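Local coordinates for protein tRNA (uracil(54)-C(5))-methyltransferase (Pyrococcus abyssi, PDB 2JJQ) that methylates carbon 5 of uridine 54 in tRNA, using S-adenosyl-L-methionine as the methyl donor, at residues M21-K27 / P46-V52; N268-Q272 / G300-F304; M297-V301 / K316-S320. All blocks are in the same frame, centred on the assembly; numbering follows the deposited sequence.

Contact 1 of 3, residues M21-K27 / P46-V52; sequences MRGVIRK and PGDEIIV
Ile25 reaches across to Pro46, Asp48 and Ile50. Its CB lies 4.1 Å from Pro46 CA, and the CG2 branch comes closer, 3.8 Å from the same Pro46 CA. The other branch leaves with CG1 anti to the carbonyl carbon (chi1 -71°), and a chi2 of 106°, well off a staggered value, carries CD1 into the corner between Asp48 and Ile50. There CD1 lies 3.3 Å from Ile50 CG2, tighter than normal van der Waals contact, so its exact placing is doubtful, with Asp48 CB equally near; Ile25 and Ile50 meet at about a right angle. Backbone bonds run beside this packing: Ile25 N donates to Asp48 O (3.0 Å), and Gly47 N donates to Ile25 O (2.7 Å). Further along the antiparallel pairing, Ile50 N bonds Gly23 O, Gly23 N returns a weak bond to Ile50 O, and Val52 N bonds Met21 O at 2.7 Å. The chain turns a corner at Gly23, consistent with a strand bending between sheets in the TRAM-like domain. Around the contact, strand 62-69 packs against Ile50 through Trp67 and Leu69, strand 34-36 supplies Leu36 to Ile50 and Val52, and helix 97-112 touches Pro46 through Tyr99.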
loop_
_atom_site.group_PDB
_atom_site.type_symbol
_atom_site.label_atom_id
_atom_site.label_comp_id
_atom_site.label_asym_id
_atom_site.label_seq_id
_atom_site.Cartn_x
_atom_site.Cartn_y
_atom_site.Cartn_z
ATOM N N MET A 21 16.318 -22.924 -23.077
ATOM C CA MET A 21 17.313 -22.339 -22.139
ATOM C C MET A 21 18.119 -21.152 -22.682
ATOM O O MET A 21 18.999 -20.665 -22.007
ATOM C CB MET A 21 18.248 -23.420 -21.609
ATOM C CG MET A 21 17.582 -24.359 -20.604
ATOM S SD MET A 21 18.753 -24.928 -19.343
ATOM C CE MET A 21 17.645 -25.729 -18.170
ATOM N N ARG A 22 17.790 -20.676 -23.880
ATOM C CA ARG A 22 18.387 -19.437 -24.405
ATOM C C ARG A 22 17.395 -18.714 -25.288
ATOM O O ARG A 22 16.546 -19.355 -25.919
ATOM C CB ARG A 22 19.646 -19.747 -25.209
ATOM C CG ARG A 22 20.580 -18.569 -25.353
ATOM C CD ARG A 22 21.505 -18.717 -26.576
ATOM N NE ARG A 22 20.753 -18.948 -27.817
ATOM C CZ ARG A 22 20.019 -18.026 -28.453
ATOM N NH1 ARG A 22 19.908 -16.785 -27.965
ATOM N NH2 ARG A 22 19.382 -18.345 -29.581
ATOM N N GLY A 23 17.476 -17.380 -25.340
ATOM C CA GLY A 23 16.543 -16.620 -26.181
ATOM C C GLY A 23 16.331 -15.241 -25.595
ATOM O O GLY A 23 16.974 -14.886 -24.623
ATOM N N VAL A 24 15.450 -14.467 -26.214
ATOM C CA VAL A 24 15.139 -13.132 -25.719
ATOM C C VAL A 24 13.810 -13.147 -24.946
ATOM O O VAL A 24 12.826 -13.770 -25.354
ATOM C CB VAL A 24 15.168 -12.112 -26.882
ATOM C CG1 VAL A 24 14.615 -12.718 -28.099
ATOM C CG2 VAL A 24 14.424 -10.815 -26.565
ATOM N N ILE A 25 13.805 -12.497 -23.798
ATOM C CA ILE A 25 12.572 -12.330 -23.029
ATOM C C ILE A 25 11.595 -11.564 -23.894
ATOM O O ILE A 25 11.957 -10.548 -24.456
ATOM C CB ILE A 25 12.874 -11.633 -21.695
ATOM C CG1 ILE A 25 13.618 -12.614 -20.805
ATOM C CG2 ILE A 25 11.609 -11.324 -20.928
ATOM C CD1 ILE A 25 15.002 -12.331 -20.664
ATOM N N ARG A 26 10.367 -12.067 -24.059
ATOM C CA ARG A 26 9.408 -11.419 -24.948
ATOM C C ARG A 26 8.413 -10.535 -24.215
ATOM O O ARG A 26 7.973 -9.505 -24.741
ATOM C CB ARG A 26 8.637 -12.454 -25.753
ATOM C CG ARG A 26 9.546 -13.340 -26.610
ATOM C CD ARG A 26 10.174 -12.636 -27.838
ATOM N NE ARG A 26 10.996 -13.567 -28.619
ATOM C CZ ARG A 26 11.855 -13.198 -29.570
ATOM N NH1 ARG A 26 12.007 -11.908 -29.854
ATOM N NH2 ARG A 26 12.573 -14.119 -30.227
ATOM N N LYS A 27 8.051 -10.948 -23.002
ATOM C CA LYS A 27 7.094 -10.180 -22.223
ATOM C C LYS A 27 7.251 -10.523 -20.735
ATOM O O LYS A 27 8.040 -11.397 -20.351
ATOM C CB LYS A 27 5.668 -10.492 -22.701
ATOM C CG LYS A 27 5.149 -11.844 -22.258
ATOM C CD LYS A 27 3.642 -11.901 -22.374
ATOM C CE LYS A 27 3.020 -12.606 -21.204
ATOM N NZ LYS A 27 1.528 -12.401 -21.199
ATOM N N PRO A 46 11.690 -7.467 -21.132
ATOM C CA PRO A 46 11.503 -7.895 -22.500
ATOM C C PRO A 46 12.596 -7.302 -23.361
ATOM O O PRO A 46 12.897 -6.100 -23.242
ATOM C CB PRO A 46 10.154 -7.307 -22.861
ATOM C CG PRO A 46 9.396 -7.222 -21.500
ATOM C CD PRO A 46 10.513 -6.702 -20.634
ATOM N N GLY A 47 13.210 -8.126 -24.204
ATOM C CA GLY A 47 14.324 -7.616 -25.038
ATOM C C GLY A 47 15.684 -8.076 -24.504
ATOM O O GLY A 47 16.689 -8.078 -25.227
ATOM N N ASP A 48 15.733 -8.466 -23.235
ATOM C CA ASP A 48 16.949 -9.065 -22.653
ATOM C C ASP A 48 17.336 -10.330 -23.406
ATOM O O ASP A 48 16.495 -11.148 -23.713
ATOM C CB ASP A 48 16.675 -9.502 -21.217
ATOM C CG ASP A 48 16.831 -8.396 -20.177
ATOM O OD1 ASP A 48 17.351 -7.275 -20.457
ATOM O OD2 ASP A 48 16.458 -8.687 -18.987
ATOM N N GLU A 49 18.615 -10.488 -23.704
ATOM C CA GLU A 49 19.074 -11.698 -24.325
ATOM C C GLU A 49 19.749 -12.442 -23.177
ATOM O O GLU A 49 20.641 -11.907 -22.505
ATOM C CB GLU A 49 20.019 -11.363 -25.492
ATOM C CG GLU A 49 20.712 -12.591 -26.098
ATOM C CD GLU A 49 21.873 -12.203 -27.023
ATOM O OE1 GLU A 49 21.817 -11.097 -27.629
ATOM O OE2 GLU A 49 22.840 -13.004 -27.140
ATOM N N ILE A 50 19.245 -13.623 -22.854
ATOM C CA ILE A 50 19.763 -14.352 -21.686
ATOM C C ILE A 50 20.137 -15.824 -21.998
ATOM O O ILE A 50 19.723 -16.390 -23.006
ATOM C CB ILE A 50 18.767 -14.298 -20.480
ATOM C CG1 ILE A 50 17.567 -15.216 -20.696
ATOM C CG2 ILE A 50 18.246 -12.833 -20.234
ATOM C CD1 ILE A 50 16.969 -15.638 -19.376
ATOM N N ILE A 51 20.941 -16.415 -21.130
ATOM C CA ILE A 51 21.139 -17.872 -21.134
ATOM C C ILE A 51 20.664 -18.383 -19.783
ATOM O O ILE A 51 21.096 -17.866 -18.755
ATOM C CB ILE A 51 22.634 -18.251 -21.311
ATOM C CG1 ILE A 51 23.153 -17.725 -22.648
ATOM C CG2 ILE A 51 22.814 -19.779 -21.186
ATOM C CD1 ILE A 51 24.647 -17.415 -22.693
ATOM N N VAL A 52 19.766 -19.369 -19.779
ATOM C CA VAL A 52 19.278 -19.926 -18.515
ATOM C C VAL A 52 20.240 -21.020 -18.075
ATOM O O VAL A 52 20.438 -22.009 -18.803
ATOM C CB VAL A 52 17.871 -20.567 -18.657
ATOM C CG1 VAL A 52 17.394 -21.158 -17.322
ATOM C CG2 VAL A 52 16.866 -19.564 -19.211
#

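Contact 2 of 3, residues N268-Q272 / G300-F304; sequences NSFFQ and GVGTF. With SAH (S-adenosyl-L-homocysteine), chain B.
Van der Waals packing between the segments centres on Val301, whose two methyls both rest against Phe270 O, CG1 at 3.6 Å and CG2 at 3.7 Å. The apolar contact is made by CG2, which meets the edge of the Phe271 ring near its plane, 4.3 Å from CD1, while CG1 reaches toward Ser269 CB. No direct hydrogen bond joins the segments; two waters do so instead. The first accepts from Val301 N (2.9 Å) and donates to Phe270 O. The second accepts from Gln272 N (3.0 Å) and donates to Thr303 OG1 (2.6 Å). Both waters also donate to carboxylate oxygen O of S-adenosyl-L-homocysteine. Segment 300-304, a loop running into helix 303-310, belongs to the class I methyltransferase fold: Gly300 and Gly302 fit a Rossmann-type glycine-rich pattern, and Gly302 takes the N-cap position of the helix, whose first turn faces the ligand's amino acid end. Direct bonds to the ligand converge on its other carboxylate oxygen, OXT, which receives Thr303 OG1 at 2.9 Å and Gln272 NE2 at 3.0 Å, the latter bent to 142°. A turn at chi2 of -77° folds the Gln272 chain so that its amide reaches there. Two aromatic rings also border the carboxylate: ligand O lies in the plane of the Phe270 ring at its edge, and OXT sits over one face of Phe304.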
loop_
_atom_site.group_PDB
_atom_site.type_symbol
_atom_site.label_atom_id
_atom_site.label_comp_id
_atom_site.label_asym_id
_atom_site.label_seq_id
_atom_site.Cartn_x
_atom_site.Cartn_y
_atom_site.Cartn_z
ATOM N N ASN A 268 -0.471 2.328 14.233
ATOM C CA ASN A 268 -1.261 1.135 13.974
ATOM C C ASN A 268 -2.443 1.301 12.991
ATOM O O ASN A 268 -3.289 0.429 12.918
ATOM C CB ASN A 268 -1.729 0.507 15.296
ATOM C CG ASN A 268 -0.578 -0.086 16.071
ATOM O OD1 ASN A 268 0.516 -0.197 15.542
ATOM N ND2 ASN A 268 -0.797 -0.423 17.316
ATOM N N SER A 269 -2.530 2.442 12.317
ATOM C CA SER A 269 -3.664 2.702 11.416
ATOM C C SER A 269 -3.147 2.652 9.971
ATOM O O SER A 269 -1.993 3.000 9.695
ATOM C CB SER A 269 -4.318 4.099 11.705
ATOM O OG SER A 269 -3.333 5.113 11.506
ATOM N N PHE A 270 -3.999 2.219 9.040
ATOM C CA PHE A 270 -3.575 2.106 7.611
ATOM C C PHE A 270 -3.824 3.455 6.939
ATOM O O PHE A 270 -4.809 4.109 7.244
ATOM C CB PHE A 270 -4.354 1.012 6.879
ATOM C CG PHE A 270 -4.169 1.050 5.382
ATOM C CD1 PHE A 270 -3.037 0.496 4.806
ATOM C CD2 PHE A 270 -5.057 1.753 4.570
ATOM C CE1 PHE A 270 -2.844 0.570 3.430
ATOM C CE2 PHE A 270 -4.864 1.822 3.192
ATOM C CZ PHE A 270 -3.779 1.239 2.630
ATOM N N PHE A 271 -2.933 3.873 6.044
ATOM C CA PHE A 271 -3.191 5.045 5.186
ATOM C C PHE A 271 -2.564 4.713 3.790
ATOM O O PHE A 271 -1.530 4.000 3.718
ATOM C CB PHE A 271 -2.543 6.329 5.757
ATOM C CG PHE A 271 -3.008 7.588 5.028
ATOM C CD1 PHE A 271 -4.297 8.053 5.207
ATOM C CD2 PHE A 271 -2.174 8.236 4.122
ATOM C CE1 PHE A 271 -4.763 9.186 4.505
ATOM C CE2 PHE A 271 -2.639 9.387 3.418
ATOM C CZ PHE A 271 -3.932 9.832 3.616
ATOM N N GLN A 272 -3.229 5.135 2.705
ATOM C CA GLN A 272 -2.673 4.871 1.400
ATOM C C GLN A 272 -1.146 5.182 1.436
ATOM O O GLN A 272 -0.732 6.231 1.964
ATOM C CB GLN A 272 -3.335 5.777 0.352
ATOM C CG GLN A 272 -4.863 5.754 0.394
ATOM C CD GLN A 272 -5.321 4.498 -0.246
ATOM O OE1 GLN A 272 -4.583 3.908 -1.044
ATOM N NE2 GLN A 272 -6.522 4.039 0.108
ATOM N N GLY A 300 -12.285 2.197 5.823
ATOM C CA GLY A 300 -11.047 2.347 6.607
ATOM C C GLY A 300 -11.124 3.621 7.416
ATOM O O GLY A 300 -12.168 3.946 8.012
ATOM N N VAL A 301 -10.009 4.346 7.443
ATOM C CA VAL A 301 -9.926 5.591 8.215
ATOM C C VAL A 301 -10.606 6.762 7.497
ATOM O O VAL A 301 -10.563 7.876 7.982
ATOM C CB VAL A 301 -8.472 5.954 8.453
ATOM C CG1 VAL A 301 -7.746 4.813 9.246
ATOM C CG2 VAL A 301 -7.760 6.287 7.133
ATOM N N GLY A 302 -11.263 6.498 6.366
ATOM C CA GLY A 302 -12.224 7.494 5.811
ATOM C C GLY A 302 -11.614 8.359 4.706
ATOM O O GLY A 302 -12.106 9.461 4.396
ATOM N N THR A 303 -10.567 7.841 4.107
ATOM C CA THR A 303 -9.857 8.546 3.038
ATOM C C THR A 303 -10.846 9.177 2.054
ATOM O O THR A 303 -10.821 10.395 1.822
ATOM C CB THR A 303 -8.908 7.651 2.289
ATOM O OG1 THR A 303 -8.148 6.836 3.201
ATOM C CG2 THR A 303 -7.921 8.562 1.528
ATOM N N PHE A 304 -11.735 8.368 1.500
ATOM C CA PHE A 304 -12.709 8.918 0.532
ATOM C C PHE A 304 -13.781 9.726 1.222
ATOM O O PHE A 304 -14.088 10.823 0.819
ATOM C CB PHE A 304 -13.343 7.781 -0.291
ATOM C CG PHE A 304 -12.324 6.942 -1.002
ATOM C CD1 PHE A 304 -11.358 7.559 -1.780
ATOM C CD2 PHE A 304 -12.357 5.571 -0.951
ATOM C CE1 PHE A 304 -10.400 6.822 -2.415
ATOM C CE2 PHE A 304 -11.386 4.807 -1.610
ATOM C CZ PHE A 304 -10.403 5.418 -2.317
HETATM N N SAH B . -11.041 2.890 1.640
HETATM C CA SAH B . -10.029 2.533 2.687
HETATM C CB SAH B . -9.305 1.234 2.334
HETATM C CG SAH B . -10.217 0.028 2.341
HETATM S SD SAH B . -9.176 -1.417 2.604
HETATM C C SAH B . -8.996 3.635 2.731
HETATM O O SAH B . -8.131 3.721 3.617
HETATM O OXT SAH B . -8.995 4.465 1.834
HETATM C "C5'" SAH B . -10.476 -2.609 2.804
HETATM C "C4'" SAH B . -11.219 -2.368 4.130
HETATM O "O4'" SAH B . -12.176 -3.424 4.409
HETATM C "C3'" SAH B . -10.314 -2.316 5.361
HETATM O "O3'" SAH B . -10.431 -1.011 5.962
HETATM C "C2'" SAH B . -10.839 -3.455 6.272
HETATM O "O2'" SAH B . -10.839 -3.176 7.676
HETATM C "C1'" SAH B . -12.263 -3.621 5.833
HETATM N N9 SAH B . -12.850 -4.957 5.859
HETATM C C8 SAH B . -12.243 -6.142 5.612
HETATM N N7 SAH B . -13.182 -7.126 5.616
HETATM C C5 SAH B . -14.383 -6.565 5.827
HETATM C C6 SAH B . -15.783 -7.025 5.938
HETATM N N6 SAH B . -16.023 -8.353 5.814
HETATM N N1 SAH B . -16.744 -6.071 6.169
HETATM C C2 SAH B . -16.462 -4.756 6.291
HETATM N N3 SAH B . -15.207 -4.291 6.215
HETATM C C4 SAH B . -14.170 -5.129 5.978
HETATM O O HOH W 1 -7.730 3.007 6.195
HETATM O O HOH W 2 -6.143 5.277 3.576
#

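Contact 3 of 3, residues M297-V301 / K316-S320; sequences MYSGV and KGFDS. With SAH (S-adenosyl-L-homocysteine), chain B.
The Asp319 carboxylate receives Gly300 N from above its plane, 45° out of it, with OD2 at 2.7 Å. The same carboxylate grips both ribose hydroxyls of S-adenosyl-L-homocysteine: O3' donates to OD2 at 2.6 Å and O2' to OD1 at 2.7 Å. OD2 is thus held by two donors, and OD1 gains a second from Asn321 N. Asp319 CG stands anti to its own N (chi1 -165°), which brings the carboxylate over to Gly300 and the sugar. The Tyr298 ring carries Met297 CE over the centre of one face, 4.1 Å above it, and meets ligand C4 at its edge; its OH bonds Asp346. The adenine lies between the edge of this ring on one face and Ser320 on the other, Ser320 OG coming within 3.0 Å of ligand C4. Strands 293-297 and 314-319 are parallel neighbours joined through helix 303-310, a beta-alpha-beta crossover, and an acidic residue ending the second strand to hold the ribose diol is a familiar feature of class I methyltransferases. Between the strand ends, Met297 pairs with Phe318; their side chains cross at about a right angle, SD 3.9 Å from Phe318 CB, while the phenyl ring leads away. Ser299 N donates to Phe318 O at 3.0 Å and 168°. In the turn, Ser299 OG donates to Gly300 O, and Tyr298 O accepts from the ligand amino nitrogen at 3.1 Å.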
loop_
_atom_site.group_PDB
_atom_site.type_symbol
_atom_site.label_atom_id
_atom_site.label_comp_id
_atom_site.label_asym_id
_atom_site.label_seq_id
_atom_site.Cartn_x
_atom_site.Cartn_y
_atom_site.Cartn_z
ATOM N N MET A 297 -18.254 2.594 1.739
ATOM C CA MET A 297 -18.229 1.216 2.238
ATOM C C MET A 297 -16.777 0.691 2.225
ATOM O O MET A 297 -16.053 0.906 1.252
ATOM C CB MET A 297 -19.203 0.337 1.424
ATOM C CG MET A 297 -19.308 -1.132 1.986
ATOM S SD MET A 297 -19.682 -1.121 3.755
ATOM C CE MET A 297 -19.136 -2.752 4.266
ATOM N N TYR A 298 -16.399 -0.038 3.277
ATOM C CA TYR A 298 -15.004 -0.409 3.533
ATOM C C TYR A 298 -14.186 0.896 3.646
ATOM O O TYR A 298 -13.148 1.037 3.038
ATOM C CB TYR A 298 -14.443 -1.260 2.412
ATOM C CG TYR A 298 -15.311 -2.452 1.994
ATOM C CD1 TYR A 298 -15.287 -3.639 2.722
ATOM C CD2 TYR A 298 -16.088 -2.400 0.826
ATOM C CE1 TYR A 298 -16.064 -4.725 2.339
ATOM C CE2 TYR A 298 -16.817 -3.490 0.417
ATOM C CZ TYR A 298 -16.800 -4.642 1.179
ATOM O OH TYR A 298 -17.530 -5.711 0.738
ATOM N N SER A 299 -14.662 1.812 4.486
ATOM C CA SER A 299 -14.080 3.200 4.543
ATOM C C SER A 299 -12.680 3.233 5.091
ATOM O O SER A 299 -11.959 4.224 4.933
ATOM C CB SER A 299 -14.938 4.096 5.433
ATOM O OG SER A 299 -14.882 3.640 6.782
ATOM N N GLY A 300 -12.285 2.197 5.823
ATOM C CA GLY A 300 -11.047 2.347 6.607
ATOM C C GLY A 300 -11.124 3.621 7.416
ATOM O O GLY A 300 -12.168 3.946 8.012
ATOM N N VAL A 301 -10.009 4.346 7.443
ATOM C CA VAL A 301 -9.926 5.591 8.215
ATOM C C VAL A 301 -10.606 6.762 7.497
ATOM O O VAL A 301 -10.563 7.876 7.982
ATOM C CB VAL A 301 -8.472 5.954 8.453
ATOM C CG1 VAL A 301 -7.746 4.813 9.246
ATOM C CG2 VAL A 301 -7.760 6.287 7.133
ATOM N N LYS A 316 -21.901 8.742 4.817
ATOM C CA LYS A 316 -21.902 7.754 5.893
ATOM C C LYS A 316 -20.875 6.714 5.462
ATOM O O LYS A 316 -20.851 6.332 4.306
ATOM C CB LYS A 316 -23.265 7.115 5.971
ATOM C CG LYS A 316 -24.363 8.093 6.513
ATOM C CD LYS A 316 -25.665 7.330 6.694
ATOM C CE LYS A 316 -26.736 8.192 7.408
ATOM N NZ LYS A 316 -28.063 7.590 7.051
ATOM N N GLY A 317 -20.049 6.239 6.374
ATOM C CA GLY A 317 -19.090 5.207 6.018
ATOM C C GLY A 317 -19.156 4.071 7.019
ATOM O O GLY A 317 -19.574 4.256 8.175
ATOM N N PHE A 318 -18.750 2.903 6.565
ATOM C CA PHE A 318 -18.727 1.719 7.419
ATOM C C PHE A 318 -17.472 0.883 7.161
ATOM O O PHE A 318 -16.979 0.784 6.034
ATOM C CB PHE A 318 -19.895 0.800 7.087
ATOM C CG PHE A 318 -21.272 1.390 7.414
ATOM C CD1 PHE A 318 -21.828 1.210 8.658
ATOM C CD2 PHE A 318 -22.003 2.042 6.437
ATOM C CE1 PHE A 318 -23.086 1.708 8.960
ATOM C CE2 PHE A 318 -23.276 2.582 6.721
ATOM C CZ PHE A 318 -23.818 2.417 7.981
ATOM N N ASP A 319 -17.016 0.185 8.192
ATOM C CA ASP A 319 -15.881 -0.702 8.063
ATOM C C ASP A 319 -15.970 -1.668 9.254
ATOM O O ASP A 319 -16.518 -1.305 10.313
ATOM C CB ASP A 319 -14.585 0.113 8.131
ATOM C CG ASP A 319 -13.364 -0.682 7.634
ATOM O OD1 ASP A 319 -12.823 -1.536 8.389
ATOM O OD2 ASP A 319 -12.907 -0.387 6.503
ATOM N N SER A 320 -15.454 -2.879 9.099
ATOM C CA SER A 320 -15.560 -3.863 10.198
ATOM C C SER A 320 -14.457 -3.636 11.235
ATOM O O SER A 320 -14.474 -4.209 12.335
ATOM C CB SER A 320 -15.502 -5.293 9.613
ATOM O OG SER A 320 -14.284 -5.534 8.934
HETATM N N SAH B . -11.041 2.890 1.640
HETATM C CA SAH B . -10.029 2.533 2.687
HETATM C CB SAH B . -9.305 1.234 2.334
HETATM C CG SAH B . -10.217 0.028 2.341
HETATM S SD SAH B . -9.176 -1.417 2.604
HETATM C C SAH B . -8.996 3.635 2.731
HETATM O O SAH B . -8.131 3.721 3.617
HETATM O OXT SAH B . -8.995 4.465 1.834
HETATM C "C5'" SAH B . -10.476 -2.609 2.804
HETATM C "C4'" SAH B . -11.219 -2.368 4.130
HETATM O "O4'" SAH B . -12.176 -3.424 4.409
HETATM C "C3'" SAH B . -10.314 -2.316 5.361
HETATM O "O3'" SAH B . -10.431 -1.011 5.962
HETATM C "C2'" SAH B . -10.839 -3.455 6.272
HETATM O "O2'" SAH B . -10.839 -3.176 7.676
HETATM C "C1'" SAH B . -12.263 -3.621 5.833
HETATM N N9 SAH B . -12.850 -4.957 5.859
HETATM C C8 SAH B . -12.243 -6.142 5.612
HETATM N N7 SAH B . -13.182 -7.126 5.616
HETATM C C5 SAH B . -14.383 -6.565 5.827
HETATM C C6 SAH B . -15.783 -7.025 5.938
HETATM N N6 SAH B . -16.023 -8.353 5.814
HETATM N N1 SAH B . -16.744 -6.071 6.169
HETATM C C2 SAH B . -16.462 -4.756 6.291
HETATM N N3 SAH B . -15.207 -4.291 6.215
HETATM C C4 SAH B . -14.170 -5.129 5.978
#

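In the fold
Contact 1 comes first along the chain, in the N-terminal TRAM-like domain, where it joins strand 24-28 of a three-stranded sheet to strand 49-57 of a two-stranded one. Its centre is about 42 Å from that of contact 2 and about 46 Å from that of contact 3, across the chain's centre from the latter. Contacts 2 and 3 lie in the catalytic domain, centres about 9 Å apart, overlapping at Gly300 and Val301. Segment 268-272 precedes strand 293-297, which lies beside parallel strand 314-319 in the eight-stranded mixed sheet, with helix 303-310 between them in the chain. Together they line one S-adenosyl-L-homocysteine site. The tRNA site is probably formed where TRAM-like, iron-sulfur and catalytic regions meet.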